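Long-range contacts in vacuolar protein sorting-associated protein 29 (Entamoeba histolytica, PDB 5XCJ), which probably serves as a metal-binding subunit of the retromer protein-sorting complex, built on a calcineurin-like metallophosphatase fold: residues 117-122 with 147-152; 17-22 with 165-170. The protein carries 1 engineered substitution. All blocks are in the same frame, centred on the assembly; numbering follows the deposited sequence.

Interaction 1. Residues 117-122 with 147-152; sequences HKLETK and VPSFML
Leu119, Ser149 and Met151 form an apolar contact between the two beta sheets of the metallophosphatase fold, extended at one end by bridging waters. Residues 117-122 run from a loop into strand 120-124, at the border of the five-stranded sheet; residues 147-152 enter strand 149-156 of the six-stranded sheet. The nearest CA atoms, of Leu119 and Ser149, are still 6.5 Å apart, and side chains and water fill the gap.

Leu119 is the wedge. Its CG lies anti to the backbone N (chi1 176°), which carries the branch toward strand 149-156, where Leu119 CD1 meets Ser149 CB at 3.8 Å and also touches Phe150 O. Met151, extended beyond CG, comes the other way at a slant: its CE packs on Leu119 CG at 3.9 Å. The same methyl reaches the backbone and hydroxyl of strand 120-124, lying 3.2 Å from Glu120 O and close to Thr121 OG1, a hydroxyl hydrogen-bonded to Glu164.

Toward the loops, water takes over from carbon. One water accepts from Leu119 N (3.0 Å); its link on to Ser149 OG is less certain, because that oxygen is crowded by Thr166. Another takes protons from Lys118 NZ and Val147 N while donating to His117 O. His117, a zinc ligand of this protein although no metal is bound here, thus joins the water network through its backbone, while its ring ND1 bonds Ala138 O.

Strand 159-168 flanks the contact, with Glu164 against Leu119 and Ile162 against Thr121, and Val5 of strand 2-6 packs on Met151.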
ATOM      1  N   HIS A 117       3.792  -1.104   8.998  1.00 12.13           N
ATOM      2  CA  HIS A 117       2.430  -1.224   9.527  1.00 11.39           C
ATOM      3  C   HIS A 117       1.879   0.118  10.021  1.00 12.25           C
ATOM      4  O   HIS A 117       0.991   0.170  10.863  1.00 14.77           O
ATOM      5  CB  HIS A 117       2.310  -2.317  10.590  1.00 11.15           C
ATOM      6  CG  HIS A 117       2.363  -3.703  10.027  1.00 10.46           C
ATOM      7  ND1 HIS A 117       1.687  -4.763  10.588  1.00 10.81           N
ATOM      8  CD2 HIS A 117       3.017  -4.203   8.953  1.00 10.99           C
ATOM      9  CE1 HIS A 117       1.923  -5.854   9.883  1.00 10.70           C
ATOM     10  NE2 HIS A 117       2.729  -5.542   8.886  1.00  9.42           N
ATOM     11  N   LYS A 118       2.423   1.201   9.481  1.00 10.70           N
ATOM     12  CA  LYS A 118       1.969   2.536   9.816  1.00 11.40           C
ATOM     13  C   LYS A 118       1.773   3.310   8.522  1.00 12.34           C
ATOM     14  O   LYS A 118       2.703   3.482   7.745  1.00 10.49           O
ATOM     15  CB  LYS A 118       2.954   3.267  10.721  1.00 13.95           C
ATOM     16  CG  LYS A 118       2.389   4.552  11.297  1.00 16.22           C
ATOM     17  CD  LYS A 118       0.891   4.429  11.527  1.00 18.57           C
ATOM     18  CE  LYS A 118       0.452   5.130  12.801  1.00 19.34           C
ATOM     19  NZ  LYS A 118      -0.340   4.237  13.687  1.00 17.66           N
ATOM     20  N   LEU A 119       0.549   3.758   8.285  1.00 10.72           N
ATOM     21  CA  LEU A 119       0.260   4.499   7.077  1.00 10.37           C
ATOM     22  C   LEU A 119       0.969   5.840   7.129  1.00 11.14           C
ATOM     23  O   LEU A 119       0.951   6.512   8.146  1.00 11.81           O
ATOM     24  CB  LEU A 119      -1.246   4.717   6.932  1.00 12.48           C
ATOM     25  CG  LEU A 119      -1.721   5.555   5.751  1.00  9.22           C
ATOM     26  CD1 LEU A 119      -3.119   5.138   5.339  1.00  7.82           C
ATOM     27  CD2 LEU A 119      -1.681   7.035   6.076  1.00 12.72           C
ATOM     28  N   GLU A 120       1.638   6.196   6.044  1.00  9.88           N
ATOM     29  CA  GLU A 120       2.314   7.482   5.982  1.00 10.71           C
ATOM     30  C   GLU A 120       2.380   8.035   4.568  1.00 12.33           C
ATOM     31  O   GLU A 120       2.602   7.298   3.614  1.00  9.98           O
ATOM     32  CB  GLU A 120       3.728   7.367   6.560  1.00 14.19           C
ATOM     33  CG  GLU A 120       4.449   8.691   6.726  1.00 17.30           C
ATOM     34  CD  GLU A 120       5.869   8.525   7.227  1.00 21.51           C
ATOM     35  OE1 GLU A 120       6.091   8.610   8.450  1.00 20.86           O
ATOM     36  OE2 GLU A 120       6.761   8.294   6.390  1.00 26.97           O
ATOM     37  N   THR A 121       2.192   9.344   4.448  1.00 12.57           N
ATOM     38  CA  THR A 121       2.316  10.022   3.174  1.00 11.41           C
ATOM     39  C   THR A 121       3.408  11.070   3.355  1.00 10.69           C
ATOM     40  O   THR A 121       3.298  11.927   4.212  1.00 10.30           O
ATOM     41  CB  THR A 121       1.016  10.721   2.763  1.00 10.13           C
ATOM     42  OG1 THR A 121       0.023   9.743   2.456  1.00 12.08           O
ATOM     43  CG2 THR A 121       1.260  11.592   1.552  1.00 13.05           C
ATOM     44  N   LYS A 122       4.481  10.967   2.581  1.00 11.58           N
ATOM     45  CA  LYS A 122       5.564  11.932   2.688  1.00 12.40           C
ATOM     46  C   LYS A 122       6.138  12.359   1.343  1.00 14.15           C
ATOM     47  O   LYS A 122       6.312  11.546   0.448  1.00 14.46           O
ATOM     48  CB  LYS A 122       6.673  11.379   3.580  1.00 13.65           C
ATOM     49  CG  LYS A 122       7.280  12.397   4.522  1.00 15.70           C
ATOM     50  CD  LYS A 122       8.309  11.775   5.450  1.00 19.66           C
ATOM     51  CE  LYS A 122       9.378  11.023   4.682  1.00 19.85           C
ATOM     52  NZ  LYS A 122      10.178  10.137   5.566  1.00 21.02           N
ATOM     53  N   VAL A 147      -3.413   0.242  13.373  1.00 12.15           N
ATOM     54  CA  VAL A 147      -4.831   0.379  13.065  1.00 10.85           C
ATOM     55  C   VAL A 147      -5.042   0.052  11.596  1.00 12.03           C
ATOM     56  O   VAL A 147      -4.175   0.324  10.775  1.00 14.62           O
ATOM     57  CB  VAL A 147      -5.354   1.801  13.335  1.00 11.53           C
ATOM     58  CG1 VAL A 147      -5.391   2.082  14.825  1.00 13.05           C
ATOM     59  CG2 VAL A 147      -4.520   2.832  12.587  1.00 10.16           C
ATOM     60  N   PRO A 148      -6.194  -0.511  11.250  1.00  9.98           N
ATOM     61  CA  PRO A 148      -6.433  -0.865   9.851  1.00  9.04           C
ATOM     62  C   PRO A 148      -6.353   0.392   9.001  1.00  9.35           C
ATOM     63  O   PRO A 148      -6.919   1.413   9.365  1.00 12.24           O
ATOM     64  CB  PRO A 148      -7.858  -1.415   9.864  1.00 10.64           C
ATOM     65  CG  PRO A 148      -8.019  -1.956  11.239  1.00  8.54           C
ATOM     66  CD  PRO A 148      -7.250  -1.035  12.133  1.00  8.90           C
ATOM     67  N   SER A 149      -5.619   0.308   7.904  1.00  8.92           N
ATOM     68  CA  SER A 149      -5.436   1.438   7.022  1.00  8.54           C
ATOM     69  C   SER A 149      -5.242   1.061   5.566  1.00  8.58           C
ATOM     70  O   SER A 149      -4.824  -0.040   5.248  1.00  8.90           O
ATOM     71  CB  SER A 149      -4.216   2.233   7.479  1.00 10.13           C
ATOM     72  OG  SER A 149      -4.506   2.929   8.670  1.00 15.96           O
ATOM     73  N   PHE A 150      -5.574   2.004   4.691  1.00  8.08           N
ATOM     74  CA  PHE A 150      -5.377   1.881   3.252  1.00  8.28           C
ATOM     75  C   PHE A 150      -5.389   3.261   2.594  1.00  7.86           C
ATOM     76  O   PHE A 150      -5.757   4.250   3.217  1.00  7.61           O
ATOM     77  CB  PHE A 150      -6.341   0.899   2.586  1.00  8.41           C
ATOM     78  CG  PHE A 150      -7.732   1.424   2.425  1.00  7.21           C
ATOM     79  CD1 PHE A 150      -8.065   2.198   1.335  1.00  6.60           C
ATOM     80  CD2 PHE A 150      -8.703   1.132   3.360  1.00  8.69           C
ATOM     81  CE1 PHE A 150      -9.346   2.676   1.183  1.00  6.60           C
ATOM     82  CE2 PHE A 150      -9.983   1.610   3.215  1.00  7.48           C
ATOM     83  CZ  PHE A 150     -10.303   2.384   2.125  1.00  7.08           C
ATOM     84  N   MET A 151      -4.972   3.313   1.340  1.00  6.39           N
ATOM     85  CA  MET A 151      -4.925   4.564   0.601  1.00  6.77           C
ATOM     86  C   MET A 151      -5.616   4.455  -0.745  1.00  7.51           C
ATOM     87  O   MET A 151      -5.626   3.402  -1.364  1.00  6.61           O
ATOM     88  CB  MET A 151      -3.481   4.958   0.316  1.00  6.79           C
ATOM     89  CG  MET A 151      -2.686   5.531   1.467  1.00  7.83           C
ATOM     90  SD  MET A 151      -1.030   5.935   0.869  1.00  9.92           S
ATOM     91  CE  MET A 151      -0.313   6.686   2.324  1.00  8.27           C
ATOM     92  N   LEU A 152      -6.198   5.564  -1.182  1.00  7.76           N
ATOM     93  CA  LEU A 152      -6.810   5.645  -2.491  1.00  8.84           C
ATOM     94  C   LEU A 152      -6.154   6.832  -3.172  1.00 10.04           C
ATOM     95  O   LEU A 152      -6.099   7.914  -2.601  1.00  9.58           O
ATOM     96  CB  LEU A 152      -8.313   5.853  -2.403  1.00  9.19           C
ATOM     97  CG  LEU A 152      -9.124   4.599  -2.115  1.00 11.04           C
ATOM     98  CD1 LEU A 152     -10.602   4.931  -2.062  1.00 10.09           C
ATOM     99  CD2 LEU A 152      -8.836   3.543  -3.167  1.00 13.06           C
TER
HETATM  100  O   HOH W   1      -1.617  -0.285   9.661  1.00 10.50           O
HETATM  101  O   HOH W   2      -1.242   1.995  12.032  1.00 11.39           O
HETATM  102  O   HOH W   3      -1.957   2.759   9.646  1.00 11.43           O

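Interaction 2. Residues 17-22 with 165-170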
ATOM      1  N   ALA A  17      -8.588  -9.863  10.134  1.00 16.94           N
ATOM      2  CA  ALA A  17      -9.621  -9.742   9.120  1.00 14.12           C
ATOM      3  C   ALA A  17      -9.771  -8.301   8.654  1.00 13.21           C
ATOM      4  O   ALA A  17      -9.693  -7.381   9.458  1.00 16.18           O
ATOM      5  CB  ALA A  17     -10.944 -10.261   9.642  1.00 18.20           C
ATOM      6  N   ILE A  18      -9.951  -8.112   7.354  1.00 13.30           N
ATOM      7  CA  ILE A  18     -10.150  -6.775   6.823  1.00 11.85           C
ATOM      8  C   ILE A  18     -11.499  -6.295   7.333  1.00 12.53           C
ATOM      9  O   ILE A  18     -12.483  -7.016   7.245  1.00 12.68           O
ATOM     10  CB  ILE A  18     -10.193  -6.770   5.292  1.00 13.37           C
ATOM     11  CG1 ILE A  18      -8.952  -7.454   4.716  1.00 15.11           C
ATOM     12  CG2 ILE A  18     -10.323  -5.346   4.775  1.00 12.79           C
ATOM     13  CD1 ILE A  18      -9.033  -7.712   3.231  1.00 13.29           C
ATOM     14  N   PRO A  19     -11.557  -5.069   7.832  1.00 13.02           N
ATOM     15  CA  PRO A  19     -12.824  -4.564   8.360  1.00 14.30           C
ATOM     16  C   PRO A  19     -13.875  -4.537   7.259  1.00 12.91           C
ATOM     17  O   PRO A  19     -13.581  -4.202   6.120  1.00 13.85           O
ATOM     18  CB  PRO A  19     -12.471  -3.146   8.807  1.00 10.98           C
ATOM     19  CG  PRO A  19     -11.019  -3.208   9.122  1.00  9.70           C
ATOM     20  CD  PRO A  19     -10.437  -4.160   8.122  1.00  9.58           C
ATOM     21  N   GLN A  20     -15.106  -4.886   7.609  1.00 11.50           N
ATOM     22  CA  GLN A  20     -16.182  -4.944   6.635  1.00 11.52           C
ATOM     23  C   GLN A  20     -16.434  -3.595   5.985  1.00 11.84           C
ATOM     24  O   GLN A  20     -16.725  -3.531   4.803  1.00 13.38           O
ATOM     25  CB  GLN A  20     -17.470  -5.508   7.235  1.00 11.22           C
ATOM     26  CG  GLN A  20     -18.497  -5.902   6.193  1.00 10.83           C
ATOM     27  CD  GLN A  20     -17.952  -6.862   5.156  1.00 13.64           C
ATOM     28  OE1 GLN A  20     -17.308  -7.853   5.490  1.00 16.36           O
ATOM     29  NE2 GLN A  20     -18.205  -6.572   3.891  1.00 11.57           N
ATOM     30  N   VAL A  21     -16.268  -2.522   6.751  1.00 10.50           N
ATOM     31  CA  VAL A  21     -16.503  -1.183   6.233  1.00 10.36           C
ATOM     32  C   VAL A  21     -15.567  -0.893   5.072  1.00 11.45           C
ATOM     33  O   VAL A  21     -15.982  -0.315   4.079  1.00 13.33           O
ATOM     34  CB  VAL A  21     -16.376  -0.091   7.319  1.00 10.50           C
ATOM     35  CG1 VAL A  21     -17.623  -0.066   8.185  1.00 10.80           C
ATOM     36  CG2 VAL A  21     -15.139  -0.298   8.172  1.00 10.47           C
ATOM     37  N   PHE A  22     -14.309  -1.300   5.197  1.00 11.70           N
ATOM     38  CA  PHE A  22     -13.339  -1.091   4.133  1.00 11.56           C
ATOM     39  C   PHE A  22     -13.773  -1.853   2.887  1.00 11.95           C
ATOM     40  O   PHE A  22     -13.700  -1.342   1.777  1.00 13.83           O
ATOM     41  CB  PHE A  22     -11.966  -1.613   4.566  1.00 10.00           C
ATOM     42  CG  PHE A  22     -11.208  -0.679   5.462  1.00 11.03           C
ATOM     43  CD1 PHE A  22     -11.797   0.480   5.923  1.00 11.31           C
ATOM     44  CD2 PHE A  22      -9.903  -0.962   5.833  1.00  8.50           C
ATOM     45  CE1 PHE A  22     -11.098   1.346   6.737  1.00 11.26           C
ATOM     46  CE2 PHE A  22      -9.204  -0.100   6.651  1.00  9.14           C
ATOM     47  CZ  PHE A  22      -9.802   1.050   7.107  1.00  9.49           C
ATOM     48  N   TYR A 165      -7.183   6.385   4.445  1.00  8.88           N
ATOM     49  CA  TYR A 165      -8.261   5.804   5.236  1.00  9.87           C
ATOM     50  C   TYR A 165      -7.728   4.975   6.396  1.00 12.15           C
ATOM     51  O   TYR A 165      -6.869   4.126   6.204  1.00 12.58           O
ATOM     52  CB  TYR A 165      -9.177   4.925   4.372  1.00  9.56           C
ATOM     53  CG  TYR A 165     -10.026   5.695   3.389  1.00  9.59           C
ATOM     54  CD1 TYR A 165     -11.266   6.198   3.750  1.00 11.24           C
ATOM     55  CD2 TYR A 165      -9.580   5.932   2.101  1.00 10.07           C
ATOM     56  CE1 TYR A 165     -12.038   6.909   2.855  1.00 12.52           C
ATOM     57  CE2 TYR A 165     -10.343   6.636   1.199  1.00  9.54           C
ATOM     58  CZ  TYR A 165     -11.570   7.128   1.581  1.00 11.17           C
ATOM     59  OH  TYR A 165     -12.329   7.832   0.682  1.00 13.42           O
ATOM     60  N   THR A 166      -8.229   5.255   7.594  1.00 10.61           N
ATOM     61  CA  THR A 166      -7.847   4.523   8.792  1.00 11.27           C
ATOM     62  C   THR A 166      -9.072   4.200   9.643  1.00 10.61           C
ATOM     63  O   THR A 166     -10.057   4.922   9.620  1.00 10.96           O
ATOM     64  CB  THR A 166      -6.830   5.296   9.647  1.00 10.66           C
ATOM     65  OG1 THR A 166      -7.384   6.548  10.057  1.00 10.25           O
ATOM     66  CG2 THR A 166      -5.550   5.535   8.867  1.00  9.99           C
ATOM     67  N   LEU A 167      -9.006   3.101  10.384  1.00 10.49           N
ATOM     68  CA  LEU A 167     -10.097   2.730  11.266  1.00 10.78           C
ATOM     69  C   LEU A 167      -9.599   2.934  12.685  1.00 11.40           C
ATOM     70  O   LEU A 167      -8.784   2.167  13.180  1.00 10.56           O
ATOM     71  CB  LEU A 167     -10.480   1.267  11.043  1.00 11.40           C
ATOM     72  CG  LEU A 167     -11.564   0.638  11.916  1.00 13.28           C
ATOM     73  CD1 LEU A 167     -12.905   1.327  11.708  1.00 14.44           C
ATOM     74  CD2 LEU A 167     -11.672  -0.848  11.659  1.00 11.51           C
ATOM     75  N   VAL A 168     -10.065   3.997  13.327  1.00 13.56           N
ATOM     76  CA  VAL A 168      -9.648   4.303  14.683  1.00 14.01           C
ATOM     77  C   VAL A 168     -10.814   4.336  15.660  1.00 16.91           C
ATOM     78  O   VAL A 168     -11.805   5.015  15.432  1.00 17.00           O
ATOM     79  CB  VAL A 168      -8.929   5.654  14.761  1.00 17.26           C
ATOM     80  CG1 VAL A 168      -8.467   5.918  16.185  1.00 23.08           C
ATOM     81  CG2 VAL A 168      -7.773   5.697  13.780  1.00 14.12           C
ATOM     82  N   ASP A 169     -10.687   3.544  16.718  1.00 15.16           N
ATOM     83  CA  ASP A 169     -11.679   3.463  17.782  1.00 19.32           C
ATOM     84  C   ASP A 169     -13.060   3.085  17.272  1.00 18.36           C
ATOM     85  O   ASP A 169     -14.055   3.565  17.777  1.00 24.19           O
ATOM     86  CB  ASP A 169     -11.742   4.781  18.556  1.00 21.96           C
ATOM     87  CG  ASP A 169     -10.419   5.131  19.211  1.00 26.92           C
ATOM     88  OD1 ASP A 169      -9.598   4.215  19.398  1.00 27.36           O
ATOM     89  OD2 ASP A 169     -10.203   6.314  19.534  1.00 25.22           O
ATOM     90  N   GLY A 170     -13.110   2.243  16.249  1.00 20.62           N
ATOM     91  CA  GLY A 170     -14.369   1.778  15.699  1.00 19.09           C
ATOM     92  C   GLY A 170     -15.035   2.748  14.749  1.00 16.50           C
ATOM     93  O   GLY A 170     -16.141   2.509  14.279  1.00 17.28           O
TER
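Pro19 and Leu167 make the closest approach between residues 17-22 and 165-170, a largely apolar meeting of a helix start with the end of a strand. Leu167 CD2 lies 3.5 Å from Pro19 CG and 3.7 Å from Pro19 CB, the two side chains lying alongside and running in opposite senses. The other methyl, Leu167 CD1, reaches Val21 CG2 more loosely at 4.5 Å, so the two methyls of Leu167 touch Pro19 and, loosely, Val21. Its CG stands anti to the backbone N (chi1 177°), which turns the branch toward the helix start.

Phe22 supplies the second half of the contact. Its tip, CZ, comes to 4.0 Å from Leu167 CB and 3.9 Å from Leu167 N, with Thr166 C also near the plane of the ring at its edge. The aromatic therefore abuts the strand backbone edge-on, and one of its faces takes Pro19 CG, 4.1 Å above the plane and displaced toward the rim. Proline, phenylalanine and leucine thus close on one another as three mutually touching groups.

These residues sit where the chain turns into helix 20-28. Pro19 occupies the N-cap position, and a weak backbone bond runs from Phe22 N to Pro19 O. Farther out, Pro148 touches both Pro19 and Phe22, Phe150 meets Phe22 edge-to-face, and Val172 of strand 171-179 lies against both Val21 and Leu167.

Here the first helix of the metallophosphatase fold packs by its N-terminal end on the six-stranded sheet, the helix-on-sheet layering of this alpha/beta fold, at the surface and about 11 Å from zinc ligand Asp8, measured between the side chains of Phe22 and Asp8.

Overall arrangement
The centres of interactions 1 and 2 lie 12 Å apart, and the two share one sheet: strand 149-156, used by interaction 1, is followed in the chain by its antiparallel neighbour 159-168, used by interaction 2. Backbone pairing of Phe150 with Tyr165 and of Pro148 with Leu167 joins them. Along the chain, residues 17-22 come first and 165-170 last, with both segments of interaction 1 in between. Interaction 1 ties the six-stranded sheet to the five-stranded one near the zinc ligand His117; interaction 2 packs the start of helix 20-28 against the six-stranded sheet near its outermost strand 171-179. Together they link both sheets and that helix within the one metallophosphatase domain.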